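Local coordinates for protein Dye type peroxidase A (Streptomyces lividans 1326, PDB 6GZW) that is a haem-containing dye-decolourising peroxidase that probably uses hydrogen peroxide and its haem to oxidise dyes and related substrates, at residues A[30-35]-A[302-307]; A[107-112]-A[353-358]; A[125-130]-A[221-226]; A[157-162]-A[319-324]. All coordinates share one frame; numbering follows the deposited sequence.

Contact 1: residues A[30-35]-A[302-307]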
# COMPACT_ATOMS: atom_id res chain seq x y z
N GLY A 30 5.17 -4.75 -0.35
CA GLY A 30 5.46 -5.94 0.46
C GLY A 30 4.24 -6.46 1.20
O GLY A 30 3.38 -5.71 1.65
N HIS A 31 4.17 -7.79 1.32
CA HIS A 31 3.26 -8.44 2.24
C HIS A 31 4.08 -9.50 3.00
O HIS A 31 4.69 -10.37 2.36
CB HIS A 31 2.11 -9.13 1.50
CG HIS A 31 1.29 -8.24 0.61
ND1 HIS A 31 0.44 -7.27 1.09
CD2 HIS A 31 1.19 -8.20 -0.74
CE1 HIS A 31 -0.16 -6.68 0.06
NE2 HIS A 31 0.26 -7.24 -1.06
N LEU A 32 4.08 -9.41 4.31
CA LEU A 32 4.68 -10.44 5.17
C LEU A 32 3.54 -11.21 5.80
O LEU A 32 2.57 -10.61 6.23
CB LEU A 32 5.52 -9.83 6.27
CG LEU A 32 6.60 -8.81 5.89
CD1 LEU A 32 7.46 -8.41 7.09
CD2 LEU A 32 7.48 -9.31 4.75
N VAL A 33 3.63 -12.54 5.84
CA VAL A 33 2.56 -13.33 6.43
C VAL A 33 3.18 -14.51 7.18
O VAL A 33 4.20 -15.03 6.75
CB VAL A 33 1.55 -13.76 5.34
CG1 VAL A 33 2.23 -14.43 4.17
CG2 VAL A 33 0.41 -14.58 5.89
N ALA A 34 2.62 -14.82 8.36
CA ALA A 34 2.97 -16.00 9.11
C ALA A 34 1.78 -16.94 9.14
O ALA A 34 0.63 -16.49 9.24
CB ALA A 34 3.42 -15.62 10.51
N PHE A 35 2.06 -18.25 9.06
CA PHE A 35 1.05 -19.29 9.13
C PHE A 35 1.36 -20.23 10.31
O PHE A 35 2.55 -20.47 10.58
CB PHE A 35 1.04 -20.13 7.85
CG PHE A 35 0.62 -19.39 6.62
CD1 PHE A 35 1.56 -18.70 5.87
CD2 PHE A 35 -0.69 -19.42 6.15
CE1 PHE A 35 1.23 -18.02 4.71
CE2 PHE A 35 -1.03 -18.72 4.97
CZ PHE A 35 -0.07 -18.02 4.26
N ARG A 302 16.68 -5.08 4.71
CA ARG A 302 15.90 -5.04 3.49
C ARG A 302 14.43 -4.88 3.89
O ARG A 302 13.65 -5.83 3.82
CB ARG A 302 16.15 -6.30 2.65
CG ARG A 302 15.59 -6.30 1.26
CD ARG A 302 15.84 -7.60 0.51
NE ARG A 302 15.15 -7.54 -0.76
CZ ARG A 302 13.87 -7.79 -0.95
NH1 ARG A 302 13.08 -8.17 0.05
NH2 ARG A 302 13.37 -7.67 -2.18
N PRO A 303 14.05 -3.66 4.31
CA PRO A 303 12.76 -3.39 4.96
C PRO A 303 11.65 -2.99 4.00
O PRO A 303 11.90 -2.77 2.82
CB PRO A 303 13.11 -2.16 5.84
CG PRO A 303 14.07 -1.40 4.98
CD PRO A 303 14.94 -2.48 4.39
N PHE A 304 10.48 -2.87 4.57
CA PHE A 304 9.40 -2.10 4.00
C PHE A 304 8.90 -1.11 5.04
O PHE A 304 8.94 -1.40 6.24
CB PHE A 304 8.23 -3.02 3.61
CG PHE A 304 8.58 -4.07 2.59
CD1 PHE A 304 9.08 -5.29 2.99
CD2 PHE A 304 8.38 -3.85 1.23
CE1 PHE A 304 9.40 -6.26 2.07
CE2 PHE A 304 8.66 -4.83 0.30
CZ PHE A 304 9.20 -6.03 0.73
N SER A 305 8.38 0.03 4.59
CA SER A 305 7.71 0.95 5.50
C SER A 305 6.23 0.53 5.61
O SER A 305 5.74 -0.25 4.78
CB SER A 305 7.85 2.40 5.02
OG SER A 305 9.21 2.82 5.08
N TYR A 306 5.56 0.92 6.70
CA TYR A 306 4.13 0.63 6.88
C TYR A 306 3.38 1.80 7.43
O TYR A 306 3.93 2.68 8.12
CB TYR A 306 3.90 -0.64 7.72
CG TYR A 306 4.13 -0.50 9.23
CD1 TYR A 306 3.11 -0.14 10.11
CD2 TYR A 306 5.38 -0.77 9.79
CE1 TYR A 306 3.32 -0.02 11.48
CE2 TYR A 306 5.59 -0.66 11.18
CZ TYR A 306 4.56 -0.33 12.02
OH TYR A 306 4.78 -0.24 13.38
N HIS A 307 2.11 1.82 7.08
CA HIS A 307 1.13 2.71 7.64
C HIS A 307 -0.24 2.05 7.56
O HIS A 307 -0.72 1.80 6.46
CB HIS A 307 1.08 4.00 6.90
CG HIS A 307 -0.06 4.85 7.32
ND1 HIS A 307 -0.13 5.41 8.59
CD2 HIS A 307 -1.22 5.17 6.70
CE1 HIS A 307 -1.28 6.06 8.70
NE2 HIS A 307 -1.95 5.93 7.57
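F304 lays one face of its ring against the backbone of G30, while the side chain of L32 approaches the same ring obliquely. The G30 CA sits 3.7 Å from the centroid of the F304 ring and 24° off its normal, a CH-pi contact offset toward the rim; the nearest ring atom is F304 CE2, 3.4 Å from G30 CA. With CG anti to the carbonyl carbon and beside the backbone N (chi1 -61°), F304 sends its ring from strand 300-310 onto strand 29-37. G30 has no side chain, and its CA can lie directly against the ring. L32 adds a looser touch, with its CD2 4.5 Å from F304 CE1. Replacing F304 by an alanine would probably open a gap over G30 and leave the L32 methyl without its aromatic neighbour. G30 and L32 also bond through their backbones to G161 and M159, and F304 packs on N163 as well. The two strands belong to the N-terminal and C-terminal Dyp-type peroxidase regions. Between these two segments the contact is dispersion and CH-pi attraction alone, a close fit of shape with no charge or polar direction to fix it.

Contact 2: residues A[107-112]-A[353-358]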
# COMPACT_ATOMS: atom_id res chain seq x y z
N ASP A 107 16.90 -20.37 18.49
CA ASP A 107 16.61 -20.16 19.90
C ASP A 107 15.97 -18.78 20.10
O ASP A 107 16.34 -17.83 19.40
CB ASP A 107 17.87 -20.25 20.77
CG ASP A 107 18.40 -21.67 20.94
OD1 ASP A 107 17.73 -22.65 20.53
OD2 ASP A 107 19.51 -21.78 21.50
N PRO A 108 15.00 -18.68 21.02
CA PRO A 108 14.24 -17.42 21.13
C PRO A 108 15.11 -16.19 21.32
O PRO A 108 16.11 -16.23 22.04
CB PRO A 108 13.33 -17.63 22.35
CG PRO A 108 13.80 -18.91 22.99
CD PRO A 108 14.46 -19.71 21.92
N LEU A 109 14.71 -15.07 20.71
CA LEU A 109 15.41 -13.81 20.88
C LEU A 109 15.31 -13.39 22.34
O LEU A 109 14.37 -13.80 23.02
CB LEU A 109 14.81 -12.72 19.97
CG LEU A 109 14.86 -12.97 18.46
CD1 LEU A 109 13.95 -12.02 17.65
CD2 LEU A 109 16.27 -12.88 17.94
N PRO A 110 16.27 -12.57 22.83
CA PRO A 110 16.11 -12.01 24.17
C PRO A 110 14.80 -11.25 24.35
O PRO A 110 14.24 -10.72 23.39
CB PRO A 110 17.30 -11.04 24.29
CG PRO A 110 18.32 -11.57 23.34
CD PRO A 110 17.54 -12.15 22.20
N ASP A 111 14.30 -11.21 25.58
CA ASP A 111 13.24 -10.29 25.93
C ASP A 111 13.93 -8.98 26.24
O ASP A 111 14.40 -8.78 27.35
CB ASP A 111 12.40 -10.83 27.10
CG ASP A 111 11.67 -12.12 26.74
OD1 ASP A 111 10.72 -12.09 25.92
OD2 ASP A 111 12.06 -13.19 27.26
N PHE A 112 14.04 -8.10 25.24
CA PHE A 112 14.71 -6.81 25.43
C PHE A 112 13.86 -5.91 26.30
O PHE A 112 12.63 -5.95 26.22
CB PHE A 112 14.97 -6.12 24.08
CG PHE A 112 15.80 -6.94 23.15
CD1 PHE A 112 17.18 -6.95 23.25
CD2 PHE A 112 15.20 -7.73 22.16
CE1 PHE A 112 17.95 -7.71 22.38
CE2 PHE A 112 15.96 -8.47 21.28
CZ PHE A 112 17.35 -8.48 21.41
N GLU A 353 6.97 -3.60 18.24
CA GLU A 353 5.64 -4.11 18.57
C GLU A 353 5.29 -5.50 18.04
O GLU A 353 4.23 -6.01 18.38
CB GLU A 353 4.57 -3.10 18.14
CG GLU A 353 4.66 -1.81 18.99
CD GLU A 353 3.65 -0.74 18.65
OE1 GLU A 353 2.87 -0.88 17.69
OE2 GLU A 353 3.66 0.26 19.38
N ALA A 354 6.17 -6.09 17.21
CA ALA A 354 6.04 -7.50 16.84
C ALA A 354 7.39 -8.01 16.41
O ALA A 354 8.25 -7.20 16.02
CB ALA A 354 5.00 -7.68 15.75
N SER A 355 7.58 -9.33 16.43
CA SER A 355 8.88 -9.92 16.15
C SER A 355 8.73 -11.30 15.55
O SER A 355 7.79 -11.99 15.84
CB SER A 355 9.67 -10.07 17.44
OG SER A 355 10.96 -10.60 17.17
N GLY A 356 9.69 -11.71 14.74
CA GLY A 356 9.72 -13.10 14.23
C GLY A 356 11.16 -13.42 13.90
O GLY A 356 11.91 -12.55 13.49
N LEU A 357 11.54 -14.67 14.14
CA LEU A 357 12.85 -15.20 13.80
C LEU A 357 12.64 -16.47 12.99
O LEU A 357 12.02 -17.41 13.51
CB LEU A 357 13.67 -15.50 15.06
CG LEU A 357 14.90 -16.38 14.96
CD1 LEU A 357 15.91 -15.81 13.99
CD2 LEU A 357 15.51 -16.59 16.33
N PHE A 358 13.05 -16.48 11.71
CA PHE A 358 12.79 -17.63 10.84
C PHE A 358 14.05 -18.14 10.14
O PHE A 358 14.95 -17.36 9.80
CB PHE A 358 11.69 -17.31 9.83
CG PHE A 358 10.44 -16.72 10.46
CD1 PHE A 358 9.52 -17.53 11.12
CD2 PHE A 358 10.20 -15.36 10.41
CE1 PHE A 358 8.39 -16.98 11.70
CE2 PHE A 358 9.07 -14.80 10.99
CZ PHE A 358 8.14 -15.61 11.63
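A methyl group presses against a hydroxyl: L109 CD1 lies only 3.3 Å from S355 OG, a close apolar-to-polar approach. The serine oxygen is already engaged, since S355 OG accepts a hydrogen bond from R224 NH1 on the adjoining strand 219-228. It is turned toward the loop because OG stands anti to the backbone N of S355 (chi1 -178°). The other branch of L109 meets L357, CD2 to CD2 at 4.1 Å, the two side chains crossing obliquely. L357 CD2 also comes within 3.4 Å of D107 O, so the loop backbone borders this methyl as well as the leucine does. In L357, the anti CG (chi1 164°) directs the CD2 branch at the loop, while CD1 turns toward strand 219-228. S355 and L357, two residues apart, thus face the irregular loop 107-112 together, and L109 sets one methyl against each of them. The strand itself has a classic beta bulge, E353 and A354 both facing R225. L109 also packs on V334 of helix 333-343 and on R224, and L357 on L106 and P329. Between these two segments the loop is held by van der Waals packing, without a polar bond, whereas the bond from S355 OG to R224 joins side chains of adjacent strands; the arginine-bonded hydroxyl is partly shielded beneath a leucine.

Contact 3: residues A[125-130]-A[221-226]. With HEM (protoporphyrin IX containing Fe), chain C.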
# COMPACT_ATOMS: atom_id res chain seq x y z
N ASP A 125 4.70 -20.74 12.92
CA ASP A 125 5.39 -21.91 12.36
C ASP A 125 6.10 -21.62 11.06
O ASP A 125 7.22 -22.14 10.84
CB ASP A 125 4.41 -23.07 12.14
CG ASP A 125 3.78 -23.63 13.44
OD1 ASP A 125 4.41 -23.55 14.54
OD2 ASP A 125 2.62 -24.14 13.33
N LEU A 126 5.46 -20.83 10.18
CA LEU A 126 5.94 -20.60 8.82
C LEU A 126 5.85 -19.13 8.48
O LEU A 126 4.89 -18.46 8.88
CB LEU A 126 5.09 -21.37 7.81
CG LEU A 126 5.20 -22.90 7.88
CD1 LEU A 126 4.05 -23.52 7.12
CD2 LEU A 126 6.55 -23.36 7.33
N TRP A 127 6.81 -18.63 7.71
CA TRP A 127 6.80 -17.23 7.27
C TRP A 127 6.94 -17.16 5.77
O TRP A 127 7.70 -17.91 5.19
CB TRP A 127 7.96 -16.52 7.95
CG TRP A 127 8.18 -15.07 7.61
CD1 TRP A 127 7.46 -13.97 8.04
CD2 TRP A 127 9.24 -14.56 6.79
NE1 TRP A 127 8.03 -12.83 7.55
CE2 TRP A 127 9.12 -13.15 6.79
CE3 TRP A 127 10.30 -15.16 6.08
CZ2 TRP A 127 10.02 -12.32 6.08
CZ3 TRP A 127 11.19 -14.33 5.36
CH2 TRP A 127 11.06 -12.93 5.39
N VAL A 128 6.18 -16.26 5.13
CA VAL A 128 6.37 -15.98 3.72
C VAL A 128 6.51 -14.48 3.53
O VAL A 128 5.73 -13.70 4.11
CB VAL A 128 5.18 -16.47 2.86
CG1 VAL A 128 5.52 -16.32 1.38
CG2 VAL A 128 4.85 -17.91 3.21
N GLN A 129 7.50 -14.09 2.72
CA GLN A 129 7.70 -12.70 2.32
C GLN A 129 7.38 -12.56 0.84
O GLN A 129 7.98 -13.22 -0.01
CB GLN A 129 9.14 -12.27 2.58
CG GLN A 129 9.51 -10.86 2.08
CD GLN A 129 10.98 -10.59 2.25
OE1 GLN A 129 11.82 -11.22 1.58
NE2 GLN A 129 11.31 -9.68 3.14
N ILE A 130 6.45 -11.66 0.53
CA ILE A 130 6.09 -11.38 -0.84
C ILE A 130 6.41 -9.92 -1.12
O ILE A 130 6.05 -9.05 -0.33
CB ILE A 130 4.60 -11.64 -1.06
CG1 ILE A 130 4.38 -13.15 -0.91
CG2 ILE A 130 4.15 -11.14 -2.44
CD1 ILE A 130 2.97 -13.53 -0.71
N VAL A 221 16.35 -14.79 9.19
CA VAL A 221 15.68 -13.49 9.14
C VAL A 221 15.11 -13.14 10.52
O VAL A 221 14.53 -14.00 11.20
CB VAL A 221 14.61 -13.45 8.02
CG1 VAL A 221 13.46 -14.39 8.27
CG2 VAL A 221 14.09 -12.03 7.80
N VAL A 222 15.31 -11.90 10.94
CA VAL A 222 14.60 -11.34 12.08
C VAL A 222 13.74 -10.22 11.52
O VAL A 222 14.26 -9.31 10.87
CB VAL A 222 15.56 -10.81 13.16
CG1 VAL A 222 14.80 -10.05 14.25
CG2 VAL A 222 16.36 -11.98 13.73
N VAL A 223 12.43 -10.35 11.73
CA VAL A 223 11.41 -9.36 11.37
C VAL A 223 11.07 -8.62 12.65
O VAL A 223 10.81 -9.26 13.69
CB VAL A 223 10.16 -10.06 10.85
CG1 VAL A 223 9.04 -9.08 10.54
CG2 VAL A 223 10.50 -10.90 9.64
N ARG A 224 11.03 -7.29 12.59
CA ARG A 224 10.52 -6.46 13.69
C ARG A 224 9.57 -5.43 13.15
O ARG A 224 9.92 -4.70 12.21
CB ARG A 224 11.67 -5.73 14.43
CG ARG A 224 12.79 -6.66 14.91
CD ARG A 224 12.39 -7.54 16.08
NE ARG A 224 12.40 -6.78 17.33
CZ ARG A 224 12.51 -7.31 18.55
NH1 ARG A 224 12.53 -8.64 18.73
NH2 ARG A 224 12.57 -6.49 19.61
N ARG A 225 8.36 -5.39 13.71
CA ARG A 225 7.40 -4.36 13.38
C ARG A 225 7.74 -3.22 14.35
O ARG A 225 7.39 -3.29 15.52
CB ARG A 225 5.95 -4.83 13.58
CG ARG A 225 4.90 -3.79 13.19
CD ARG A 225 3.52 -4.20 13.66
NE ARG A 225 2.48 -3.23 13.31
CZ ARG A 225 1.95 -3.11 12.09
NH1 ARG A 225 2.37 -3.87 11.08
NH2 ARG A 225 1.00 -2.21 11.86
N ILE A 226 8.37 -2.16 13.82
CA ILE A 226 8.84 -1.08 14.68
C ILE A 226 8.01 0.16 14.37
O ILE A 226 8.14 0.74 13.29
CB ILE A 226 10.33 -0.79 14.46
CG1 ILE A 226 11.15 -2.08 14.57
CG2 ILE A 226 10.81 0.23 15.48
CD1 ILE A 226 12.63 -1.87 14.31
CHA HEM C . 21.85 2.20 9.86
CHB HEM C . 17.45 4.02 10.73
CHC HEM C . 16.42 0.09 13.39
CHD HEM C . 20.79 -1.71 12.50
C1A HEM C . 20.76 3.03 9.86
C2A HEM C . 20.71 4.32 9.25
C3A HEM C . 19.48 4.82 9.50
C4A HEM C . 18.76 3.85 10.28
CMA HEM C . 18.90 6.14 9.05
CAA HEM C . 21.83 5.01 8.47
CBA HEM C . 21.88 4.76 6.97
CGA HEM C . 22.27 3.35 6.66
O1A HEM C . 23.47 2.97 6.64
O2A HEM C . 21.36 2.50 6.43
C1B HEM C . 16.77 3.08 11.52
C2B HEM C . 15.41 3.21 11.94
C3B HEM C . 15.09 2.13 12.70
C4B HEM C . 16.33 1.29 12.72
CMB HEM C . 14.52 4.38 11.64
CAB HEM C . 13.80 1.74 13.29
CBB HEM C . 12.62 2.12 12.83
C1C HEM C . 17.53 -0.73 13.43
C2C HEM C . 17.59 -1.96 14.13
C3C HEM C . 18.86 -2.47 13.89
C4C HEM C . 19.53 -1.55 13.01
CMC HEM C . 16.54 -2.59 14.99
CAC HEM C . 19.51 -3.69 14.41
CBC HEM C . 19.20 -4.36 15.53
C1D HEM C . 21.37 -0.77 11.64
C2D HEM C . 22.71 -1.03 11.07
C3D HEM C . 23.02 0.06 10.34
C4D HEM C . 21.84 0.97 10.47
CMD HEM C . 23.56 -2.28 11.25
CAD HEM C . 24.30 0.27 9.55
CBD HEM C . 25.44 0.81 10.43
CGD HEM C . 26.70 0.93 9.64
O1D HEM C . 27.02 2.03 9.10
O2D HEM C . 27.43 -0.08 9.50
NA HEM C . 19.59 2.79 10.58
NB HEM C . 17.26 1.95 12.03
NC HEM C . 18.70 -0.46 12.81
ND HEM C . 20.93 0.47 11.34
FE HEM C . 19.17 1.20 11.70
O HOH W 1 18.42 0.25 10.13
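In the interior of the antiparallel sheet that runs through both Dyp-type peroxidase regions, W127 of strand 126-132 meets V221 and V223 of strand 219-228. V221 CG1 comes over one face of the indole, 4.0 Å from the centroid of its six-membered ring and 24° off the normal, a CH-pi contact whose nearest ring atom is W127 CZ3, at 3.7 Å from that methyl. V221 CG1 stands between the backbone N and the carbonyl carbon (chi1 66°), which aims it at the ring, and V221 CG2 touches W127 CH2 at 4.0 Å. V223 CG2 approaches obliquely, 3.8 Å from W127 NE1 and 3.9 Å from W127 CZ2. The two strands are not neighbours in the sheet: 83-89 and 350-360 lie between them in strand order, and the bending of the sheet brings them together, consistent with the dimeric alpha-beta barrel clan to which both regions belong. F358 of strand 350-360 stacks on W127. The indole NE1 is buried with no hydrogen-bond partner in the model. Were W127 a serine, both valines would probably face a gap and F358 would lose its stacking partner. Farther along the second strand, I226 CG2 lies 3.7 Å from the haem vinyl carbon CBB.

Contact 4: residues A[157-162]-A[319-324]. With HEM (protoporphyrin IX containing Fe), chain C.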
# COMPACT_ATOMS: atom_id res chain seq x y z
N TRP A 157 -0.69 -14.14 11.27
CA TRP A 157 -0.60 -12.68 11.16
C TRP A 157 -0.17 -12.27 9.76
O TRP A 157 0.39 -13.06 9.01
CB TRP A 157 0.31 -12.03 12.22
CG TRP A 157 1.73 -12.46 12.29
CD1 TRP A 157 2.27 -13.34 13.16
CD2 TRP A 157 2.83 -11.99 11.48
NE1 TRP A 157 3.63 -13.46 12.95
CE2 TRP A 157 4.00 -12.64 11.93
CE3 TRP A 157 2.94 -11.08 10.42
CZ2 TRP A 157 5.24 -12.42 11.34
CZ3 TRP A 157 4.17 -10.87 9.84
CH2 TRP A 157 5.31 -11.54 10.31
N GLN A 158 -0.50 -11.04 9.39
CA GLN A 158 -0.15 -10.55 8.06
C GLN A 158 -0.03 -9.05 8.10
O GLN A 158 -0.89 -8.36 8.73
CB GLN A 158 -1.18 -11.01 7.02
CG GLN A 158 -0.76 -10.78 5.56
CD GLN A 158 -1.21 -9.45 5.02
OE1 GLN A 158 -2.40 -9.18 5.02
NE2 GLN A 158 -0.30 -8.65 4.51
N MET A 159 1.07 -8.56 7.52
CA MET A 159 1.40 -7.11 7.50
C MET A 159 1.66 -6.64 6.06
O MET A 159 2.34 -7.32 5.29
CB MET A 159 2.63 -6.83 8.39
CG MET A 159 2.39 -7.21 9.83
SD MET A 159 3.85 -7.02 10.86
CE MET A 159 3.28 -7.98 12.26
N ASN A 160 1.19 -5.44 5.73
CA ASN A 160 1.47 -4.80 4.46
C ASN A 160 2.56 -3.77 4.61
O ASN A 160 2.61 -3.06 5.60
CB ASN A 160 0.27 -4.02 3.96
CG ASN A 160 -0.95 -4.88 3.72
OD1 ASN A 160 -0.85 -6.08 3.38
ND2 ASN A 160 -2.14 -4.24 3.85
N GLY A 161 3.38 -3.64 3.56
CA GLY A 161 4.41 -2.63 3.51
C GLY A 161 4.57 -2.00 2.14
O GLY A 161 3.97 -2.44 1.16
N PHE A 162 5.35 -0.93 2.10
CA PHE A 162 5.62 -0.21 0.90
C PHE A 162 7.00 0.45 0.96
O PHE A 162 7.59 0.68 2.04
CB PHE A 162 4.55 0.84 0.61
CG PHE A 162 4.32 1.81 1.73
CD1 PHE A 162 5.12 2.92 1.87
CD2 PHE A 162 3.32 1.57 2.69
CE1 PHE A 162 4.92 3.81 2.89
CE2 PHE A 162 3.11 2.48 3.73
CZ PHE A 162 3.94 3.59 3.84
N GLY A 319 5.38 3.00 10.57
CA GLY A 319 6.73 2.70 10.97
C GLY A 319 7.51 1.93 9.93
O GLY A 319 7.38 2.16 8.72
N LEU A 320 8.32 1.00 10.42
CA LEU A 320 9.20 0.19 9.56
C LEU A 320 9.01 -1.27 9.85
O LEU A 320 9.04 -1.68 11.03
CB LEU A 320 10.65 0.56 9.86
CG LEU A 320 11.71 0.05 8.87
CD1 LEU A 320 11.65 0.79 7.56
CD2 LEU A 320 13.09 0.22 9.51
N LEU A 321 8.75 -2.07 8.80
CA LEU A 321 8.87 -3.52 8.90
C LEU A 321 10.33 -3.80 8.66
O LEU A 321 10.81 -3.85 7.51
CB LEU A 321 8.00 -4.26 7.90
CG LEU A 321 6.51 -3.89 7.90
CD1 LEU A 321 5.77 -4.65 6.82
CD2 LEU A 321 5.87 -4.14 9.26
N PHE A 322 11.06 -3.85 9.77
CA PHE A 322 12.49 -4.10 9.76
C PHE A 322 12.67 -5.59 9.47
O PHE A 322 12.10 -6.42 10.14
CB PHE A 322 13.05 -3.71 11.13
CG PHE A 322 14.54 -3.87 11.26
CD1 PHE A 322 15.39 -2.84 10.86
CD2 PHE A 322 15.09 -5.03 11.76
CE1 PHE A 322 16.78 -2.96 10.99
CE2 PHE A 322 16.46 -5.16 11.89
CZ PHE A 322 17.31 -4.11 11.49
N VAL A 323 13.45 -5.89 8.44
CA VAL A 323 13.70 -7.27 8.00
C VAL A 323 15.18 -7.41 7.77
O VAL A 323 15.73 -6.80 6.85
CB VAL A 323 12.94 -7.60 6.71
CG1 VAL A 323 13.12 -9.07 6.37
CG2 VAL A 323 11.47 -7.28 6.86
N CYS A 324 15.87 -8.16 8.62
CA CYS A 324 17.32 -8.29 8.50
C CYS A 324 17.70 -9.75 8.34
O CYS A 324 17.00 -10.65 8.82
CB CYS A 324 18.11 -7.68 9.68
SG CYS A 324 17.80 -8.46 11.28
CHA HEM C . 21.85 2.20 9.86
CHB HEM C . 17.45 4.02 10.73
CHC HEM C . 16.42 0.09 13.39
CHD HEM C . 20.79 -1.71 12.50
C1A HEM C . 20.76 3.03 9.86
C2A HEM C . 20.71 4.32 9.25
C3A HEM C . 19.48 4.82 9.50
C4A HEM C . 18.76 3.85 10.28
CMA HEM C . 18.90 6.14 9.05
CAA HEM C . 21.83 5.01 8.47
CBA HEM C . 21.88 4.76 6.97
CGA HEM C . 22.27 3.35 6.66
O1A HEM C . 23.47 2.97 6.64
O2A HEM C . 21.36 2.50 6.43
C1B HEM C . 16.77 3.08 11.52
C2B HEM C . 15.41 3.21 11.94
C3B HEM C . 15.09 2.13 12.70
C4B HEM C . 16.33 1.29 12.72
CMB HEM C . 14.52 4.38 11.64
CAB HEM C . 13.80 1.74 13.29
CBB HEM C . 12.62 2.12 12.83
C1C HEM C . 17.53 -0.73 13.43
C2C HEM C . 17.59 -1.96 14.13
C3C HEM C . 18.86 -2.47 13.89
C4C HEM C . 19.53 -1.55 13.01
CMC HEM C . 16.54 -2.59 14.99
CAC HEM C . 19.51 -3.69 14.41
CBC HEM C . 19.20 -4.36 15.53
C1D HEM C . 21.37 -0.77 11.64
C2D HEM C . 22.71 -1.03 11.07
C3D HEM C . 23.02 0.06 10.34
C4D HEM C . 21.84 0.97 10.47
CMD HEM C . 23.56 -2.28 11.25
CAD HEM C . 24.30 0.27 9.55
CBD HEM C . 25.44 0.81 10.43
CGD HEM C . 26.70 0.93 9.64
O1D HEM C . 27.02 2.03 9.10
O2D HEM C . 27.43 -0.08 9.50
NA HEM C . 19.59 2.79 10.58
NB HEM C . 17.26 1.95 12.03
NC HEM C . 18.70 -0.46 12.81
ND HEM C . 20.93 0.47 11.34
FE HEM C . 19.17 1.20 11.70
O HOH W 1 18.42 0.25 10.13
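M159, N160 and G161 successively meet the branched end of L321, which points at strand 157-162 from strand 319-324. At the start of segment 157-162, W157 has M159 CE over one face of its ring, 3.6 Å above the plane. Next, Q158 NE2 donates a nearly straight hydrogen bond to N160 OD1 (2.9 Å, 172°) that leaves in the Q158 amide plane and arrives above the N160 carbonyl plane, tying the two amides together. M159, between them, faces the other way: its SD lies 3.9 Å from L321 CD2, the side chains crossing. N160 contributes backbone, with its O 3.7 Å from L321 CD1. G161 follows, its CA 4.1 Å from the same L321 CD1. With CG anti to the carbonyl carbon (chi1 -53°), L321 points its fork at the strand, CD2 against the sulfur and CD1 against the N160-G161 backbone. On segment 319-324, F322 reaches the haem, its CZ 3.3 Å from HEM C3C, and the water bound to the iron lies in plane at the ring's edge; L320 also touches the haem. N160 ND2 and Q158 OE1 bond to H307 of the second subunit, placing this edge at the dimer interface. The strand segments cross at 101°, strand 157-162 pairing with strand 29-37 on one side, and strand 319-324 lying between strands 219-228 and 300-310.

In the fold
Contacts 1, 3 and 4 lie buried near the chain centre, whereas contact 2 is only partly buried, where a loop packs on strand 350-360. Contacts 1 and 4 are nearly concentric: strands 29-37 and 153-162 are neighbours, as are 300-310 and 316-326, so the two contacts pack the same pair of sheet portions against each other. F304 O is probably hydrogen-bonded to L321 N between them. Contact 3 joins the inner strands, and its strand 219-228 continues to the haem, as does the second strand of contact 4. Chemistry follows place: aromatic faces in contacts 1 and 3, a leucine against a thioether and bare backbone in contact 4, and leucines against a hydroxyl, a carbonyl and each other in contact 2.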